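Local coordinates for L-arabinose ABC transporter, periplasmic L-arabinose-binding protein (Burkholderia thailandensis, PDB 4KZK) that binds beta-D-galactose and probably L-arabinose in the periplasm, probably delivering sugar to an ABC transporter for uptake, at residues R149-A154 and I261-N266; G188-L193 and V234-N239; K118-D123 and V300-W305. One frame throughout, in Å; residues are numbered along the deposited sequence.

Contact 1. Residues R149-A154 and I261-N266; sequences RQVGDA and IAVGIN. With GAL (beta-D-galactopyranose), chain B.
In the lobe built on strands 170-175, 203-207, 233-236, 260-264 and 283-288, helix 144-161 packs on one side of the parallel sheet, and here its Val151 and Ala154 meet Val263 and Ile265 of the strand 260-264 region. Helix 149-154 and strand 261-264 run nearly antiparallel, at 155°, with their axes approaching to 8.4 Å. The two methyls of Val151 divide between Val263 and Ile265. Val151 CG1, held anti to the backbone N (chi1 168°), lies 4.0 Å from Val263 CG1 and also rests against the carbonyl oxygen of Val263; the two valine side chains pass alongside, pointing opposite ways. The other methyl reaches further along the chain, where Val151 CG2 sits 3.7 Å from Ile265 CG1, the two side chains crossing at about a right angle. One helical turn on from Val151, Ala154 CB makes a looser contact with Val263 CG2 at 4.3 Å. No hydrogen bond joins the two segments, and all the touching residues are buried. Phe284 and Ile287 of the adjacent strand 283-288 add further apolar surface beside the two valines. At Ile265 the chain changes direction and presents Asn266 to the sugar. Its amide spans two neighbouring hydroxyls: GAL O4 donates to Asn266 OD1 at 2.6 Å, while Asn266 ND2 donates to GAL O3 at 3.0 Å along a nearly straight path (170°). This pair of bonds should fix which way round the amide lies. A buried helix-on-strand layer that leads to a ligand-binding residue in the chain that follows strand 260-264 toward the cleft is a familiar feature of the Rossmann-like lobes of periplasmic sugar-binding proteins.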
# COMPACT_ATOMS: atom_id res chain seq x y z
N ARG A 149 11.58 -4.18 -5.39
CA ARG A 149 12.53 -4.41 -6.46
C ARG A 149 11.96 -3.99 -7.81
O ARG A 149 12.68 -3.41 -8.64
CB ARG A 149 12.94 -5.88 -6.51
CG ARG A 149 13.71 -6.37 -5.30
CD ARG A 149 15.06 -5.69 -5.13
NE ARG A 149 16.01 -6.02 -6.19
CZ ARG A 149 17.26 -6.43 -5.99
NH1 ARG A 149 17.75 -6.62 -4.75
NH2 ARG A 149 18.03 -6.66 -7.04
N GLN A 150 10.72 -4.35 -8.06
CA GLN A 150 10.03 -3.93 -9.29
C GLN A 150 9.95 -2.41 -9.43
O GLN A 150 10.11 -1.88 -10.52
CB GLN A 150 8.64 -4.53 -9.39
CG GLN A 150 8.62 -6.04 -9.54
CD GLN A 150 7.20 -6.55 -9.50
OE1 GLN A 150 6.61 -6.65 -8.44
NE2 GLN A 150 6.64 -6.82 -10.64
N VAL A 151 9.69 -1.72 -8.33
CA VAL A 151 9.68 -0.26 -8.36
C VAL A 151 11.05 0.28 -8.81
O VAL A 151 11.14 1.12 -9.71
CB VAL A 151 9.34 0.34 -6.99
CG1 VAL A 151 9.63 1.84 -6.96
CG2 VAL A 151 7.88 0.05 -6.59
N GLY A 152 12.11 -0.20 -8.19
CA GLY A 152 13.44 0.26 -8.51
C GLY A 152 13.86 -0.09 -9.92
O GLY A 152 14.46 0.73 -10.62
N ASP A 153 13.48 -1.28 -10.38
CA ASP A 153 13.80 -1.68 -11.75
C ASP A 153 13.12 -0.78 -12.77
O ASP A 153 13.73 -0.39 -13.78
CB ASP A 153 13.39 -3.12 -12.01
CG ASP A 153 14.27 -4.14 -11.34
OD1 ASP A 153 15.36 -3.84 -10.79
OD2 ASP A 153 13.84 -5.32 -11.41
N ALA A 154 11.84 -0.47 -12.51
CA ALA A 154 11.04 0.41 -13.39
C ALA A 154 11.71 1.78 -13.48
O ALA A 154 11.87 2.34 -14.55
CB ALA A 154 9.63 0.57 -12.87
N ILE A 261 11.67 11.00 -11.90
CA ILE A 261 11.02 9.71 -12.21
C ILE A 261 10.55 9.09 -10.90
O ILE A 261 11.37 8.65 -10.09
CB ILE A 261 11.96 8.74 -12.95
CG1 ILE A 261 12.43 9.38 -14.25
CG2 ILE A 261 11.26 7.42 -13.21
CD1 ILE A 261 13.57 8.63 -14.89
N ALA A 262 9.24 9.04 -10.70
CA ALA A 262 8.65 8.51 -9.49
C ALA A 262 7.75 7.35 -9.84
O ALA A 262 6.98 7.44 -10.78
CB ALA A 262 7.87 9.60 -8.78
N VAL A 263 7.84 6.27 -9.06
CA VAL A 263 7.02 5.08 -9.30
C VAL A 263 6.40 4.66 -7.98
O VAL A 263 7.10 4.51 -6.97
CB VAL A 263 7.85 3.93 -9.92
CG1 VAL A 263 7.06 2.62 -9.97
CG2 VAL A 263 8.33 4.32 -11.29
N GLY A 264 5.08 4.50 -7.98
CA GLY A 264 4.34 4.11 -6.81
C GLY A 264 4.03 2.63 -6.73
O GLY A 264 4.56 1.83 -7.51
N ILE A 265 3.18 2.31 -5.76
CA ILE A 265 2.62 0.97 -5.55
C ILE A 265 1.12 1.12 -5.31
O ILE A 265 0.72 1.98 -4.51
CB ILE A 265 3.27 0.24 -4.37
CG1 ILE A 265 4.76 0.03 -4.63
CG2 ILE A 265 2.55 -1.06 -4.09
CD1 ILE A 265 5.52 -0.37 -3.39
N ASN A 266 0.34 0.32 -6.05
CA ASN A 266 -1.11 0.05 -5.94
C ASN A 266 -1.74 0.01 -7.32
O ASN A 266 -2.42 -0.92 -7.65
CB ASN A 266 -1.88 1.04 -5.09
CG ASN A 266 -1.63 0.88 -3.62
OD1 ASN A 266 -1.06 -0.12 -3.18
ND2 ASN A 266 -2.09 1.86 -2.83
C1 GAL B . -1.09 -0.76 2.75
C2 GAL B . -1.11 0.62 2.09
C3 GAL B . -2.07 0.57 0.89
C4 GAL B . -1.68 -0.59 -0.03
C5 GAL B . -1.68 -1.88 0.76
C6 GAL B . -1.24 -3.06 -0.09
O1 GAL B . -0.12 -0.72 3.77
O2 GAL B . -1.55 1.56 3.04
O3 GAL B . -2.08 1.81 0.18
O4 GAL B . -0.43 -0.35 -0.64
O5 GAL B . -0.73 -1.76 1.81
O6 GAL B . -1.24 -4.26 0.68

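Contact 2. Residues G188-L193 and V234-N239; sequences GAVDAL and VAFGSN. With GAL (beta-D-galactopyranose), chain B.
The Phe236 ring carries Ala189 CB over one face and Val190 CG2 at its edge, near the ring plane. The alanine methyl, Ala189 CB, stands 3.7 Å from the centroid of the Phe236 ring and 23° off its normal, a CH-pi contact displaced toward the rim. Val190 CG2 comes to 3.7 Å from Phe236 CZ, its side chain crossing that of the phenylalanine at about a right angle. Leu193 runs against the direction of the Phe236 side chain and meets the ring obliquely, with Leu193 CD1 at 3.5 Å from Phe236 CE1. The same leucine methyl bridges to the neighbouring inward-pointing residue of the strand, Leu193 CD1 lying 4.2 Å from Val234 CG2. Phe236 CG occupies the crowded position between the backbone N and the carbonyl carbon (chi1 48°), which sets the ring under the turn of helix 180-195 that carries Ala189, Val190 and Leu193. Val171 and Arg173 of strand 170-175 also touch this ring. Beyond the strand the chemistry turns polar. Asn239 ND2 gives GAL O3 a hydrogen bond of 3.0 Å that is almost perfectly straight at 177°. Asn239 is the N-cap of helix 240-252: its side chain caps a backbone N of that helix, and OD1 is hydrogen-bonded to Thr242 OG1, so the amide is held from behind while its nitrogen faces the sugar. Arg185, from the helix that lies over Phe236, bonds Ser238 O through NH1 and the sugar through NH2. With no hydrogen bond between the helix and strand segments, their association rests on shape and apolar contact, whereas the side-chain hydrogen bonds to the sugar come from polar residues such as Asn239, which follows the strand.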
# COMPACT_ATOMS: atom_id res chain seq x y z
N GLY A 188 13.48 -2.69 -0.97
CA GLY A 188 13.58 -3.33 -2.28
C GLY A 188 13.88 -2.34 -3.38
O GLY A 188 14.72 -2.59 -4.26
N ALA A 189 13.20 -1.19 -3.35
CA ALA A 189 13.43 -0.18 -4.37
C ALA A 189 14.87 0.34 -4.31
O ALA A 189 15.55 0.46 -5.34
CB ALA A 189 12.43 0.97 -4.20
N VAL A 190 15.35 0.65 -3.12
CA VAL A 190 16.73 1.11 -2.99
C VAL A 190 17.72 0.05 -3.49
O VAL A 190 18.68 0.37 -4.19
CB VAL A 190 17.07 1.52 -1.53
CG1 VAL A 190 18.58 1.76 -1.37
CG2 VAL A 190 16.32 2.77 -1.13
N ASP A 191 17.49 -1.20 -3.11
CA ASP A 191 18.41 -2.28 -3.48
C ASP A 191 18.45 -2.44 -4.99
O ASP A 191 19.51 -2.60 -5.58
CB ASP A 191 18.01 -3.61 -2.80
CG ASP A 191 18.31 -3.65 -1.31
OD1 ASP A 191 18.92 -2.70 -0.77
OD2 ASP A 191 17.95 -4.66 -0.65
N ALA A 192 17.28 -2.41 -5.62
CA ALA A 192 17.24 -2.49 -7.09
C ALA A 192 17.97 -1.31 -7.74
O ALA A 192 18.65 -1.46 -8.75
CB ALA A 192 15.80 -2.61 -7.59
N LEU A 193 17.83 -0.12 -7.17
CA LEU A 193 18.48 1.06 -7.73
C LEU A 193 20.01 0.99 -7.57
O LEU A 193 20.76 1.30 -8.50
CB LEU A 193 17.91 2.35 -7.13
CG LEU A 193 16.51 2.70 -7.63
CD1 LEU A 193 15.86 3.71 -6.71
CD2 LEU A 193 16.54 3.25 -9.05
N VAL A 234 14.90 10.64 -8.52
CA VAL A 234 13.91 9.57 -8.55
C VAL A 234 13.28 9.51 -7.16
O VAL A 234 13.88 9.96 -6.17
CB VAL A 234 14.51 8.21 -8.97
CG1 VAL A 234 15.22 8.30 -10.32
CG2 VAL A 234 15.47 7.68 -7.92
N ALA A 235 12.05 8.99 -7.10
CA ALA A 235 11.35 8.97 -5.83
C ALA A 235 10.40 7.81 -5.76
O ALA A 235 9.87 7.36 -6.78
CB ALA A 235 10.61 10.28 -5.59
N PHE A 236 10.13 7.36 -4.55
CA PHE A 236 9.22 6.26 -4.31
C PHE A 236 8.92 6.23 -2.84
O PHE A 236 9.68 6.71 -2.01
CB PHE A 236 9.88 4.94 -4.76
CG PHE A 236 11.28 4.77 -4.24
CD1 PHE A 236 12.36 5.29 -4.94
CD2 PHE A 236 11.53 4.14 -3.03
CE1 PHE A 236 13.65 5.18 -4.47
CE2 PHE A 236 12.82 4.02 -2.56
CZ PHE A 236 13.88 4.54 -3.27
N GLY A 237 7.82 5.58 -2.51
CA GLY A 237 7.44 5.41 -1.13
C GLY A 237 6.88 4.04 -0.85
O GLY A 237 7.39 3.01 -1.33
N SER A 238 5.85 4.00 -0.04
CA SER A 238 5.18 2.76 0.27
C SER A 238 3.98 2.52 -0.64
O SER A 238 3.51 1.39 -0.76
CB SER A 238 4.74 2.74 1.73
OG SER A 238 3.88 3.82 2.02
N ASN A 239 3.47 3.58 -1.26
CA ASN A 239 2.28 3.47 -2.11
C ASN A 239 2.18 4.67 -3.04
O ASN A 239 3.02 5.57 -3.00
CB ASN A 239 0.99 3.26 -1.28
CG ASN A 239 0.62 4.46 -0.42
OD1 ASN A 239 1.28 5.49 -0.43
ND2 ASN A 239 -0.47 4.33 0.32
C1 GAL B . -1.09 -0.76 2.75
C2 GAL B . -1.11 0.62 2.09
C3 GAL B . -2.07 0.57 0.89
C4 GAL B . -1.68 -0.59 -0.03
C5 GAL B . -1.68 -1.88 0.76
C6 GAL B . -1.24 -3.06 -0.09
O1 GAL B . -0.12 -0.72 3.77
O2 GAL B . -1.55 1.56 3.04
O3 GAL B . -2.08 1.81 0.18
O4 GAL B . -0.43 -0.35 -0.64
O5 GAL B . -0.73 -1.76 1.81
O6 GAL B . -1.24 -4.26 0.68

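Contact 3. Residues K118-D123 and V300-W305. With GAL (beta-D-galactopyranose), chain B.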
# COMPACT_ATOMS: atom_id res chain seq x y z
N LYS A 118 -14.45 -14.37 14.10
CA LYS A 118 -13.17 -14.81 13.55
C LYS A 118 -12.46 -13.59 13.00
O LYS A 118 -13.12 -12.67 12.53
CB LYS A 118 -13.39 -15.85 12.47
CG LYS A 118 -13.82 -17.17 13.08
CD LYS A 118 -14.21 -18.23 12.08
CE LYS A 118 -14.33 -19.59 12.75
NZ LYS A 118 -15.47 -19.63 13.71
N LEU A 119 -11.13 -13.60 13.11
CA LEU A 119 -10.29 -12.44 12.80
C LEU A 119 -9.25 -12.77 11.72
O LEU A 119 -8.47 -13.71 11.87
CB LEU A 119 -9.57 -11.97 14.07
CG LEU A 119 -8.53 -10.86 13.90
CD1 LEU A 119 -9.15 -9.58 13.39
CD2 LEU A 119 -7.76 -10.63 15.19
N MET A 120 -9.23 -11.93 10.67
CA MET A 120 -8.26 -12.00 9.57
C MET A 120 -7.72 -10.60 9.31
O MET A 120 -8.43 -9.63 9.49
CB MET A 120 -8.97 -12.50 8.32
CG MET A 120 -8.11 -12.59 7.08
SD MET A 120 -9.06 -13.31 5.74
CE MET A 120 -9.28 -14.98 6.34
N SER A 121 -6.45 -10.52 8.93
CA SER A 121 -5.83 -9.23 8.58
C SER A 121 -5.56 -9.16 7.09
O SER A 121 -5.37 -10.18 6.40
CB SER A 121 -4.53 -9.01 9.36
OG SER A 121 -3.64 -10.05 9.13
N VAL A 122 -5.55 -7.93 6.59
CA VAL A 122 -5.22 -7.67 5.18
C VAL A 122 -4.28 -6.47 5.14
O VAL A 122 -4.44 -5.51 5.91
CB VAL A 122 -6.51 -7.50 4.32
CG1 VAL A 122 -7.29 -6.27 4.71
CG2 VAL A 122 -6.18 -7.54 2.84
N ASP A 123 -3.30 -6.57 4.24
CA ASP A 123 -2.29 -5.55 3.94
C ASP A 123 -1.23 -5.42 5.01
O ASP A 123 -0.08 -5.69 4.74
CB ASP A 123 -2.93 -4.20 3.62
CG ASP A 123 -3.99 -4.34 2.57
OD1 ASP A 123 -3.66 -4.81 1.45
OD2 ASP A 123 -5.17 -4.05 2.85
N VAL A 300 -14.02 -14.45 0.92
CA VAL A 300 -14.41 -15.86 0.73
C VAL A 300 -13.72 -16.78 1.73
O VAL A 300 -14.36 -17.68 2.30
CB VAL A 300 -14.17 -16.32 -0.73
CG1 VAL A 300 -14.32 -17.83 -0.86
CG2 VAL A 300 -15.15 -15.60 -1.65
N ASN A 301 -12.43 -16.56 1.97
CA ASN A 301 -11.69 -17.32 2.96
C ASN A 301 -12.36 -17.18 4.33
O ASN A 301 -12.58 -18.19 5.01
CB ASN A 301 -10.22 -16.89 3.03
CG ASN A 301 -9.42 -17.35 1.82
OD1 ASN A 301 -9.79 -18.29 1.11
ND2 ASN A 301 -8.29 -16.70 1.60
N MET A 302 -12.73 -15.96 4.70
CA MET A 302 -13.48 -15.72 5.93
C MET A 302 -14.85 -16.42 5.93
O MET A 302 -15.21 -17.09 6.89
CB MET A 302 -13.66 -14.21 6.18
CG MET A 302 -14.50 -13.88 7.42
SD MET A 302 -13.78 -14.55 8.93
CE MET A 302 -12.37 -13.48 9.19
N TYR A 303 -15.63 -16.25 4.87
CA TYR A 303 -16.93 -16.90 4.73
C TYR A 303 -16.83 -18.41 4.96
O TYR A 303 -17.58 -18.99 5.76
CB TYR A 303 -17.52 -16.62 3.35
CG TYR A 303 -18.88 -17.26 3.16
CD1 TYR A 303 -20.03 -16.65 3.65
CD2 TYR A 303 -19.00 -18.47 2.52
CE1 TYR A 303 -21.28 -17.24 3.49
CE2 TYR A 303 -20.24 -19.08 2.37
CZ TYR A 303 -21.37 -18.45 2.84
OH TYR A 303 -22.61 -19.05 2.69
N ASP A 304 -15.90 -19.05 4.27
CA ASP A 304 -15.72 -20.49 4.36
C ASP A 304 -15.22 -20.90 5.76
O ASP A 304 -15.53 -21.99 6.24
CB ASP A 304 -14.73 -20.98 3.31
CG ASP A 304 -15.32 -20.97 1.90
OD1 ASP A 304 -16.55 -20.81 1.74
OD2 ASP A 304 -14.54 -21.14 0.94
N TRP A 305 -14.44 -20.04 6.39
CA TRP A 305 -13.96 -20.28 7.76
C TRP A 305 -15.14 -20.29 8.74
O TRP A 305 -15.25 -21.18 9.61
CB TRP A 305 -12.95 -19.20 8.15
CG TRP A 305 -12.15 -19.42 9.40
CD1 TRP A 305 -12.06 -20.56 10.15
CD2 TRP A 305 -11.29 -18.47 10.02
NE1 TRP A 305 -11.21 -20.36 11.21
CE2 TRP A 305 -10.73 -19.08 11.15
CE3 TRP A 305 -10.97 -17.14 9.74
CZ2 TRP A 305 -9.84 -18.40 12.00
CZ3 TRP A 305 -10.10 -16.47 10.58
CH2 TRP A 305 -9.54 -17.10 11.69
C1 GAL B . -1.09 -0.76 2.75
C2 GAL B . -1.11 0.62 2.09
C3 GAL B . -2.07 0.57 0.89
C4 GAL B . -1.68 -0.59 -0.03
C5 GAL B . -1.68 -1.88 0.76
C6 GAL B . -1.24 -3.06 -0.09
O1 GAL B . -0.12 -0.72 3.77
O2 GAL B . -1.55 1.56 3.04
O3 GAL B . -2.08 1.81 0.18
O4 GAL B . -0.43 -0.35 -0.64
O5 GAL B . -0.73 -1.76 1.81
O6 GAL B . -1.24 -4.26 0.68
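Asp123 OD1 is gripped by three groups: it accepts a hydrogen bond of 2.6 Å from GAL O6 and is also bonded to Trp50 NE1 and His294 ND1. His294 belongs to helix 291-308, whose later turns pack against the strand that leads to Asp123. There the aliphatic part of Lys118 lies across one face of the Trp305 indole. Lys118 CD stands 3.5 Å from the centroid of the Trp305 five-membered ring, only 6° off its normal, in a CH-pi contact. The bend at chi4 (67°) leaves Lys118 NZ farther out, at 5.2 Å from the centroid of the Trp305 five-membered ring, for at most a weak cation-pi attraction. Leu119 O meets the indole edge in plane, 3.5 Å from Trp305 CZ3. Met302 is bent at both chi2 and chi3, curling its methyl toward the strand: Met302 CE lies 3.5 Å from Lys118 O and 3.6 Å from Met120 CB. Met120 CE in turn rests 3.9 Å from Asn301 CB, the side chains crossing nearly at right angles. A helix running nearly antiparallel on a strand that leads a sugar-binding aspartate into the cleft between two alpha/beta lobes fits the solute-binding protein 2 family.

In the fold
From the N terminus, the first contact segment met along the chain is strand 118-122, the opening half of contact 3, in one lobe. The chain then crosses to the other lobe, where helix 144-161 begins contact 1 and helix 180-195 begins contact 2. Strand 233-236 closes contact 2 and its sheet neighbour 260-264 closes contact 1, before the chain returns and helix 291-308 closes contact 3. The three loops therefore nest, contact 2 innermost and contact 3 outermost, and none cross. Contacts 1 and 2 touch, with centres 6 Å apart; contact 3 is centred about 29 Å from contact 1 and about 30 Å from contact 2. Galactose lies between, touched by one residue from each contact.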